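Local coordinates for DUF3218 domain-containing protein (PDB 2IGS) that is of unknown function, a largely helical bacterial protein whose sequence family is grouped with the lysozyme clan, at residues I19-A24 / F31-A36; A24-P29 / F81-E86. All coordinates share one frame; numbering follows the deposited sequence. Where two conformers were deposited one is given.

In the fold
Both contacts fasten helix 12-27, and their segments overlap at Ala24, which makes its contact in interaction 1. Interaction 1 holds the side of that helix against the chain that follows it, 31-36, as this leads into helix 35-48. Interaction 2 holds its C-terminal end against the junction between helices 63-82 and 87-113. The centres lie about 12 Å apart, on the same side of the chain's centre, from which they are about 17 Å and 22 Å away. Helix 87-113 is common to both: Leu96 meets Ala24 and Phe31 near the first contact, whereas Cys91 forms the disulfide with Cys27 at the second. No active site is known for this protein, and both contacts are packing between parts of the fold.

Interaction 1 (I19-A24 / F31-A36); sequences IYKGFA and FVFPEA
The backbones of Lys21 and Phe33 come within 6.5 Å of each other, CA to CA, and those of Ala24 and Phe31 within 7.1 Å, placing the nearly extended residues 31-33 beside one turn of helix 12-27. The Phe33 ring makes the main approach. A chi1 of -174° swings it away from the backbone N of Phe33 and across to the helix, where Lys21 CA stands over one face in a CH-pi contact, 3.8 Å from the ring centroid and 17° from the normal. Farther out on the same ring, CE2 comes to 3.5 Å from the backbone N of Lys21. The Lys21 side chain then passes across the ring, its CG 3.9 Å from Phe33 CD1. Beyond it the chain stays extended, and in one of two conformers of Glu35 Lys21 NZ lies 3.8 Å from Glu35 OE1, a long and therefore doubtful salt bridge. At the other end, the Ala24 methyl bridges two rings: CB is 4.0 Å from Phe33 CD2 and 4.1 Å from Phe31 CD2. Pro34, the centre of an inverse gamma turn, occupies the N-cap position of helix 35-48, and its O accepts a hydrogen bond from Thr38 OG1. Helix 87-113 packs against the aromatic pair, with Leu96 and Thr100 touching Phe31 and Leu99 touching Phe33, while Tyr20 turns its ring toward helix 63-82 and meets Trp42 of helix 35-48 edge-to-face.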
ATOM      1  N   ILE F  19      54.213   4.640  -4.434  1.00 21.20           N
ATOM      2  CA  ILE F  19      54.970   5.593  -3.615  1.00 21.41           C
ATOM      3  C   ILE F  19      54.768   5.357  -2.113  1.00 22.01           C
ATOM      4  O   ILE F  19      55.732   5.377  -1.342  1.00 22.31           O
ATOM      5  CB  ILE F  19      54.560   7.040  -3.949  1.00 20.90           C
ATOM      6  CG1 ILE F  19      55.015   7.397  -5.368  1.00 20.31           C
ATOM      7  CG2 ILE F  19      55.146   8.005  -2.943  1.00 20.36           C
ATOM      8  CD1 ILE F  19      54.387   8.664  -5.912  1.00 17.62           C
ATOM      9  N   TYR F  20      53.520   5.134  -1.700  1.00 21.69           N
ATOM     10  CA  TYR F  20      53.229   4.891  -0.302  1.00 21.69           C
ATOM     11  C   TYR F  20      53.712   3.517   0.215  1.00 22.31           C
ATOM     12  O   TYR F  20      54.108   3.393   1.391  1.00 22.32           O
ATOM     13  CB  TYR F  20      51.748   5.159  -0.018  1.00 21.77           C
ATOM     14  CG  TYR F  20      51.474   6.646   0.174  1.00 20.39           C
ATOM     15  CD1 TYR F  20      51.359   7.512  -0.924  1.00 18.42           C
ATOM     16  CD2 TYR F  20      51.377   7.185   1.450  1.00 19.14           C
ATOM     17  CE1 TYR F  20      51.142   8.881  -0.743  1.00 20.90           C
ATOM     18  CE2 TYR F  20      51.150   8.534   1.642  1.00 22.03           C
ATOM     19  CZ  TYR F  20      51.043   9.382   0.549  1.00 22.04           C
ATOM     20  OH  TYR F  20      50.800  10.713   0.768  1.00 21.87           O
ATOM     21  N   LYS F  21      53.720   2.504  -0.655  1.00 21.66           N
ATOM     22  CA  LYS F  21      54.391   1.243  -0.324  1.00 22.26           C
ATOM     23  C   LYS F  21      55.868   1.516   0.089  1.00 21.52           C
ATOM     24  O   LYS F  21      56.388   0.927   1.040  1.00 20.46           O
ATOM     25  CB  LYS F  21      54.277   0.257  -1.502  1.00 21.92           C
ATOM     26  CG  LYS F  21      54.498  -1.205  -1.127  1.00 23.85           C
ATOM     27  CD  LYS F  21      54.159  -2.179  -2.275  1.00 24.36           C
ATOM     28  CE  LYS F  21      54.839  -3.532  -2.028  1.00 29.01           C
ATOM     29  NZ  LYS F  21      54.234  -4.690  -2.775  1.00 30.06           N
ATOM     30  N   GLY F  22      56.497   2.463  -0.603  1.00 21.23           N
ATOM     31  CA  GLY F  22      57.871   2.862  -0.347  1.00 21.51           C
ATOM     32  C   GLY F  22      58.084   3.615   0.953  1.00 21.33           C
ATOM     33  O   GLY F  22      59.059   3.340   1.663  1.00 21.29           O
ATOM     34  N   PHE F  23      57.195   4.569   1.256  1.00 21.09           N
ATOM     35  CA  PHE F  23      57.230   5.266   2.545  1.00 21.00           C
ATOM     36  C   PHE F  23      57.029   4.270   3.691  1.00 21.16           C
ATOM     37  O   PHE F  23      57.750   4.321   4.670  1.00 21.42           O
ATOM     38  CB  PHE F  23      56.184   6.382   2.637  1.00 21.11           C
ATOM     39  CG  PHE F  23      56.429   7.556   1.714  1.00 20.44           C
ATOM     40  CD1 PHE F  23      57.714   8.014   1.450  1.00 22.22           C
ATOM     41  CD2 PHE F  23      55.355   8.237   1.159  1.00 22.00           C
ATOM     42  CE1 PHE F  23      57.930   9.112   0.623  1.00 21.60           C
ATOM     43  CE2 PHE F  23      55.554   9.353   0.324  1.00 20.75           C
ATOM     44  CZ  PHE F  23      56.847   9.784   0.064  1.00 21.92           C
ATOM     45  N   ALA F  24      56.064   3.363   3.546  1.00 21.45           N
ATOM     46  CA  ALA F  24      55.682   2.422   4.599  1.00 21.98           C
ATOM     47  C   ALA F  24      56.794   1.436   4.923  1.00 22.32           C
ATOM     48  O   ALA F  24      56.987   1.064   6.081  1.00 22.10           O
ATOM     49  CB  ALA F  24      54.391   1.662   4.224  1.00 21.78           C
ATOM     50  N   PHE F  31      55.467  -3.919   8.512  1.00 23.38           N
ATOM     51  CA  PHE F  31      54.093  -3.436   8.357  1.00 22.66           C
ATOM     52  C   PHE F  31      53.511  -4.060   7.099  1.00 22.19           C
ATOM     53  O   PHE F  31      54.097  -3.963   6.016  1.00 22.05           O
ATOM     54  CB  PHE F  31      54.092  -1.902   8.253  1.00 22.71           C
ATOM     55  CG  PHE F  31      52.752  -1.291   7.913  1.00 23.24           C
ATOM     56  CD1 PHE F  31      51.832  -0.976   8.917  1.00 23.26           C
ATOM     57  CD2 PHE F  31      52.419  -0.989   6.586  1.00 22.92           C
ATOM     58  CE1 PHE F  31      50.594  -0.378   8.604  1.00 22.51           C
ATOM     59  CE2 PHE F  31      51.193  -0.403   6.267  1.00 22.61           C
ATOM     60  CZ  PHE F  31      50.277  -0.094   7.280  1.00 22.48           C
ATOM     61  N   VAL F  32      52.365  -4.714   7.258  1.00 21.78           N
ATOM     62  CA  VAL F  32      51.647  -5.319   6.139  1.00 21.49           C
ATOM     63  C   VAL F  32      50.873  -4.217   5.399  1.00 21.43           C
ATOM     64  O   VAL F  32      49.852  -3.710   5.895  1.00 21.70           O
ATOM     65  CB  VAL F  32      50.699  -6.461   6.614  1.00 21.63           C
ATOM     66  CG1 VAL F  32      50.116  -7.216   5.424  1.00 22.30           C
ATOM     67  CG2 VAL F  32      51.421  -7.434   7.553  1.00 20.92           C
ATOM     68  N   PHE F  33      51.388  -3.833   4.230  1.00 21.03           N
ATOM     69  CA  PHE F  33      50.809  -2.775   3.397  1.00 20.48           C
ATOM     70  C   PHE F  33      49.489  -3.246   2.755  1.00 20.50           C
ATOM     71  O   PHE F  33      49.477  -4.242   2.018  1.00 19.66           O
ATOM     72  CB  PHE F  33      51.826  -2.350   2.322  1.00 20.57           C
ATOM     73  CG  PHE F  33      51.387  -1.172   1.499  1.00 20.85           C
ATOM     74  CD1 PHE F  33      50.852  -1.351   0.225  1.00 21.74           C
ATOM     75  CD2 PHE F  33      51.494   0.118   1.993  1.00 21.51           C
ATOM     76  CE1 PHE F  33      50.426  -0.249  -0.541  1.00 21.47           C
ATOM     77  CE2 PHE F  33      51.059   1.217   1.239  1.00 20.28           C
ATOM     78  CZ  PHE F  33      50.527   1.030  -0.026  1.00 20.54           C
ATOM     79  N   PRO F  34      48.368  -2.533   3.032  1.00 20.07           N
ATOM     80  CA  PRO F  34      47.080  -2.942   2.429  1.00 20.21           C
ATOM     81  C   PRO F  34      46.967  -2.460   0.967  1.00 20.03           C
ATOM     82  O   PRO F  34      46.248  -1.471   0.688  1.00 19.29           O
ATOM     83  CB  PRO F  34      46.033  -2.263   3.333  1.00 20.50           C
ATOM     84  CG  PRO F  34      46.752  -1.067   3.946  1.00 20.30           C
ATOM     85  CD  PRO F  34      48.240  -1.343   3.896  1.00 19.95           C
ATOM     86  N   GLU F  35      47.665  -3.128   0.046  0.70 19.69           N
ATOM     87  CA  GLU F  35      47.752  -2.616  -1.324  0.70 19.71           C
ATOM     88  C   GLU F  35      46.418  -2.608  -2.081  0.70 19.52           C
ATOM     89  O   GLU F  35      46.132  -1.642  -2.783  0.70 19.54           O
ATOM     90  CB  GLU F  35      48.839  -3.316  -2.151  0.70 19.83           C
ATOM     91  CG  GLU F  35      49.124  -2.605  -3.467  0.70 20.28           C
ATOM     92  CD  GLU F  35      50.450  -2.968  -4.095  0.70 22.23           C
ATOM     93  OE1 GLU F  35      50.772  -4.167  -4.155  0.70 22.85           O
ATOM     94  OE2 GLU F  35      51.170  -2.043  -4.548  0.70 24.28           O
ATOM     95  N   ALA F  36      45.626  -3.675  -1.955  1.00 19.19           N
ATOM     96  CA  ALA F  36      44.347  -3.753  -2.672  1.00 19.04           C
ATOM     97  C   ALA F  36      43.392  -2.627  -2.306  1.00 19.14           C
ATOM     98  O   ALA F  36      42.868  -1.966  -3.193  1.00 18.54           O
ATOM     99  CB  ALA F  36      43.675  -5.128  -2.481  1.00 19.06           C
TER

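Interaction 2 (A24-P29 / F81-E86); sequences ARQCNP and FRMVNE
Selenomethionine Met83 spans the gap between the two backbones to meet Gln26 and Cys27, and the nearest CA atoms, those of Gln26 and Met83, remain 8.3 Å apart. The path of its side chain accounts for the contact. CB points toward helix 12-27 and comes to 4.1 Å from Gln26 OE1. CG lies 4.0 Å from Gln26 NE2, and CB and CG thus face the OE1 and NE2 ends of the glutamine amide respectively. At chi2 (-79°) the chain bends and carries SE in beside the helix, 4.1 Å from Gln26 CB and 4.2 Å from Cys27 SG. A further bend at chi3 (65°) turns CE away from the glutamine amide. Gln26 crosses this side chain obliquely, its own chain bent at chi2, and its contacts are of van der Waals length.

The sulfur beside SE is half of the Cys27–Cys91 disulfide, a covalent link between the last turn of helix 12-27 and helix 87-113. Met83 also touches Val90 and Cys91, so its buried side chain packs against both helices that the disulfide joins. A polar tie lies close by, since Lys87 NZ is hydrogen-bonded to Gln26 O at the C-terminal end of helix 12-27.

Glu86 stands at the N-cap position of helix 87-113 and is paired with Arg82 by a salt bridge that lies wholly within 81-86: Arg82 NH1 is 2.9 Å from Glu86 OE2, although as a hydrogen bond it is weak. Glu86 CD lies at the guanidinium edge, in its plane, and Arg82 NH2 pairs with Glu94 OE2.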
ATOM      1  N   ALA F  24      56.064   3.363   3.546  1.00 21.45           N
ATOM      2  CA  ALA F  24      55.682   2.422   4.599  1.00 21.98           C
ATOM      3  C   ALA F  24      56.794   1.436   4.923  1.00 22.32           C
ATOM      4  O   ALA F  24      56.987   1.064   6.081  1.00 22.10           O
ATOM      5  CB  ALA F  24      54.391   1.662   4.224  1.00 21.78           C
ATOM      6  N   ARG F  25      57.512   1.012   3.889  1.00 23.50           N
ATOM      7  CA  ARG F  25      58.666   0.144   4.070  1.00 24.35           C
ATOM      8  C   ARG F  25      59.799   0.878   4.813  1.00 24.57           C
ATOM      9  O   ARG F  25      60.437   0.295   5.688  1.00 24.43           O
ATOM     10  CB  ARG F  25      59.133  -0.452   2.739  1.00 24.46           C
ATOM     11  CG  ARG F  25      60.173  -1.548   2.925  1.00 25.05           C
ATOM     12  CD  ARG F  25      60.638  -2.177   1.627  1.00 25.40           C
ATOM     13  NE  ARG F  25      62.096  -2.280   1.643  1.00 28.96           N
ATOM     14  CZ  ARG F  25      62.791  -3.175   2.343  1.00 29.80           C
ATOM     15  NH1 ARG F  25      62.173  -4.087   3.086  1.00 31.14           N
ATOM     16  NH2 ARG F  25      64.112  -3.155   2.302  1.00 29.46           N
ATOM     17  N   GLN F  26      60.028   2.148   4.467  1.00 25.05           N
ATOM     18  CA  GLN F  26      60.890   3.036   5.250  1.00 25.85           C
ATOM     19  C   GLN F  26      60.481   3.053   6.716  1.00 25.83           C
ATOM     20  O   GLN F  26      61.320   3.036   7.604  1.00 26.00           O
ATOM     21  CB  GLN F  26      60.807   4.475   4.747  1.00 25.98           C
ATOM     22  CG  GLN F  26      61.568   4.775   3.501  1.00 28.29           C
ATOM     23  CD  GLN F  26      62.106   6.197   3.496  1.00 31.48           C
ATOM     24  OE1 GLN F  26      62.917   6.571   4.361  1.00 32.94           O
ATOM     25  NE2 GLN F  26      61.667   6.995   2.528  1.00 31.91           N
ATOM     26  N   CYS F  27      59.177   3.116   6.955  1.00 26.20           N
ATOM     27  CA  CYS F  27      58.655   3.184   8.307  1.00 26.65           C
ATOM     28  C   CYS F  27      58.903   1.896   9.071  1.00 26.40           C
ATOM     29  O   CYS F  27      59.590   1.897  10.093  1.00 26.17           O
ATOM     30  CB  CYS F  27      57.171   3.513   8.268  1.00 26.93           C
ATOM     31  SG  CYS F  27      56.878   5.232   7.824  1.00 28.87           S
ATOM     32  N   ASN F  28      58.347   0.802   8.559  1.00 26.24           N
ATOM     33  CA  ASN F  28      58.502  -0.512   9.166  1.00 26.01           C
ATOM     34  C   ASN F  28      58.404  -1.588   8.091  1.00 25.86           C
ATOM     35  O   ASN F  28      57.307  -1.856   7.582  1.00 26.02           O
ATOM     36  CB  ASN F  28      57.446  -0.740  10.264  1.00 25.87           C
ATOM     37  CG  ASN F  28      57.622  -2.071  10.991  1.00 26.10           C
ATOM     38  OD1 ASN F  28      58.630  -2.754  10.824  1.00 27.35           O
ATOM     39  ND2 ASN F  28      56.639  -2.441  11.801  1.00 26.38           N
ATOM     40  N   PRO F  29      59.544  -2.205   7.732  1.00 25.42           N
ATOM     41  CA  PRO F  29      59.487  -3.303   6.760  1.00 25.40           C
ATOM     42  C   PRO F  29      58.473  -4.389   7.151  1.00 25.28           C
ATOM     43  O   PRO F  29      57.951  -5.082   6.278  1.00 25.51           O
ATOM     44  CB  PRO F  29      60.914  -3.856   6.772  1.00 25.62           C
ATOM     45  CG  PRO F  29      61.763  -2.691   7.196  1.00 25.39           C
ATOM     46  CD  PRO F  29      60.922  -1.927   8.178  1.00 25.47           C
ATOM     47  N   PHE F  81      61.441  14.328   2.305  1.00 30.89           N
ATOM     48  CA  PHE F  81      62.320  15.202   3.085  1.00 30.93           C
ATOM     49  C   PHE F  81      62.108  15.074   4.595  1.00 30.78           C
ATOM     50  O   PHE F  81      63.074  15.067   5.357  1.00 30.80           O
ATOM     51  CB  PHE F  81      62.184  16.674   2.649  1.00 31.60           C
ATOM     52  CG  PHE F  81      62.935  17.011   1.385  1.00 33.00           C
ATOM     53  CD1 PHE F  81      64.272  17.397   1.435  1.00 34.88           C
ATOM     54  CD2 PHE F  81      62.314  16.944   0.148  1.00 34.65           C
ATOM     55  CE1 PHE F  81      64.971  17.705   0.267  1.00 35.41           C
ATOM     56  CE2 PHE F  81      63.014  17.249  -1.027  1.00 35.22           C
ATOM     57  CZ  PHE F  81      64.336  17.628  -0.964  1.00 33.86           C
ATOM     58  N   ARG F  82      60.853  14.970   5.027  1.00 30.69           N
ATOM     59  CA  ARG F  82      60.535  14.931   6.459  1.00 30.73           C
ATOM     60  C   ARG F  82      60.802  13.554   7.104  1.00 30.62           C
ATOM     61  O   ARG F  82      60.892  13.447   8.328  1.00 30.39           O
ATOM     62  CB  ARG F  82      59.094  15.402   6.720  1.00 30.71           C
ATOM     63  CG  ARG F  82      58.830  16.878   6.372  1.00 31.41           C
ATOM     64  CD  ARG F  82      57.641  17.459   7.163  1.00 30.88           C
ATOM     65  NE  ARG F  82      56.438  16.695   6.920  1.00 32.00           N
ATOM     66  CZ  ARG F  82      55.721  16.016   7.821  1.00 30.89           C
ATOM     67  NH1 ARG F  82      56.024  16.014   9.107  1.00 28.12           N
ATOM     68  NH2 ARG F  82      54.656  15.348   7.401  1.00 29.57           N
HETATM   69  N   MSE F  83      60.906  12.520   6.266  1.00 30.70           N
HETATM   70  CA  MSE F  83      61.307  11.170   6.672  1.00 30.56           C
HETATM   71  C   MSE F  83      62.671  11.134   7.360  1.00 29.99           C
HETATM   72  O   MSE F  83      62.897  10.271   8.216  1.00 29.78           O
HETATM   73  CB  MSE F  83      61.319  10.214   5.463  1.00 31.04           C
HETATM   74  CG  MSE F  83      59.966   9.597   5.105  1.00 32.52           C
HETATM   75 SE   MSE F  83      59.524   8.098   6.274  0.50 37.35          SE
HETATM   76  CE  MSE F  83      59.354   9.023   7.941  1.00 35.50           C
ATOM     77  N   VAL F  84      63.565  12.059   6.983  1.00 29.41           N
ATOM     78  CA  VAL F  84      64.933  12.132   7.553  1.00 29.12           C
ATOM     79  C   VAL F  84      64.940  12.501   9.047  1.00 28.93           C
ATOM     80  O   VAL F  84      65.633  11.864   9.850  1.00 28.97           O
ATOM     81  CB  VAL F  84      65.865  13.134   6.784  1.00 29.06           C
ATOM     82  CG1 VAL F  84      67.299  13.098   7.348  1.00 29.22           C
ATOM     83  CG2 VAL F  84      65.895  12.854   5.291  1.00 29.81           C
ATOM     84  N   ASN F  85      64.132  13.506   9.390  0.50 28.74           N
ATOM     85  CA  ASN F  85      64.164  14.158  10.700  0.50 28.40           C
ATOM     86  C   ASN F  85      62.883  14.029  11.534  0.50 28.60           C
ATOM     87  O   ASN F  85      62.894  14.302  12.738  0.50 28.55           O
ATOM     88  CB  ASN F  85      64.530  15.641  10.533  0.50 28.10           C
ATOM     89  CG  ASN F  85      63.668  16.360   9.488  0.50 26.87           C
ATOM     90  OD1 ASN F  85      63.418  15.850   8.390  0.50 23.69           O
ATOM     91  ND2 ASN F  85      63.239  17.566   9.826  0.50 26.04           N
ATOM     92  N   GLU F  86      61.790  13.620  10.888  1.00 28.66           N
ATOM     93  CA  GLU F  86      60.487  13.464  11.547  1.00 28.91           C
ATOM     94  C   GLU F  86      59.877  12.076  11.337  1.00 28.38           C
ATOM     95  O   GLU F  86      58.648  11.939  11.203  1.00 28.42           O
ATOM     96  CB  GLU F  86      59.510  14.529  11.041  1.00 28.86           C
ATOM     97  CG  GLU F  86      59.868  15.969  11.357  1.00 29.63           C
ATOM     98  CD  GLU F  86      58.804  16.936  10.853  1.00 30.70           C
ATOM     99  OE1 GLU F  86      59.093  17.719   9.919  1.00 33.39           O
ATOM    100  OE2 GLU F  86      57.663  16.899  11.368  1.00 33.56           O
TER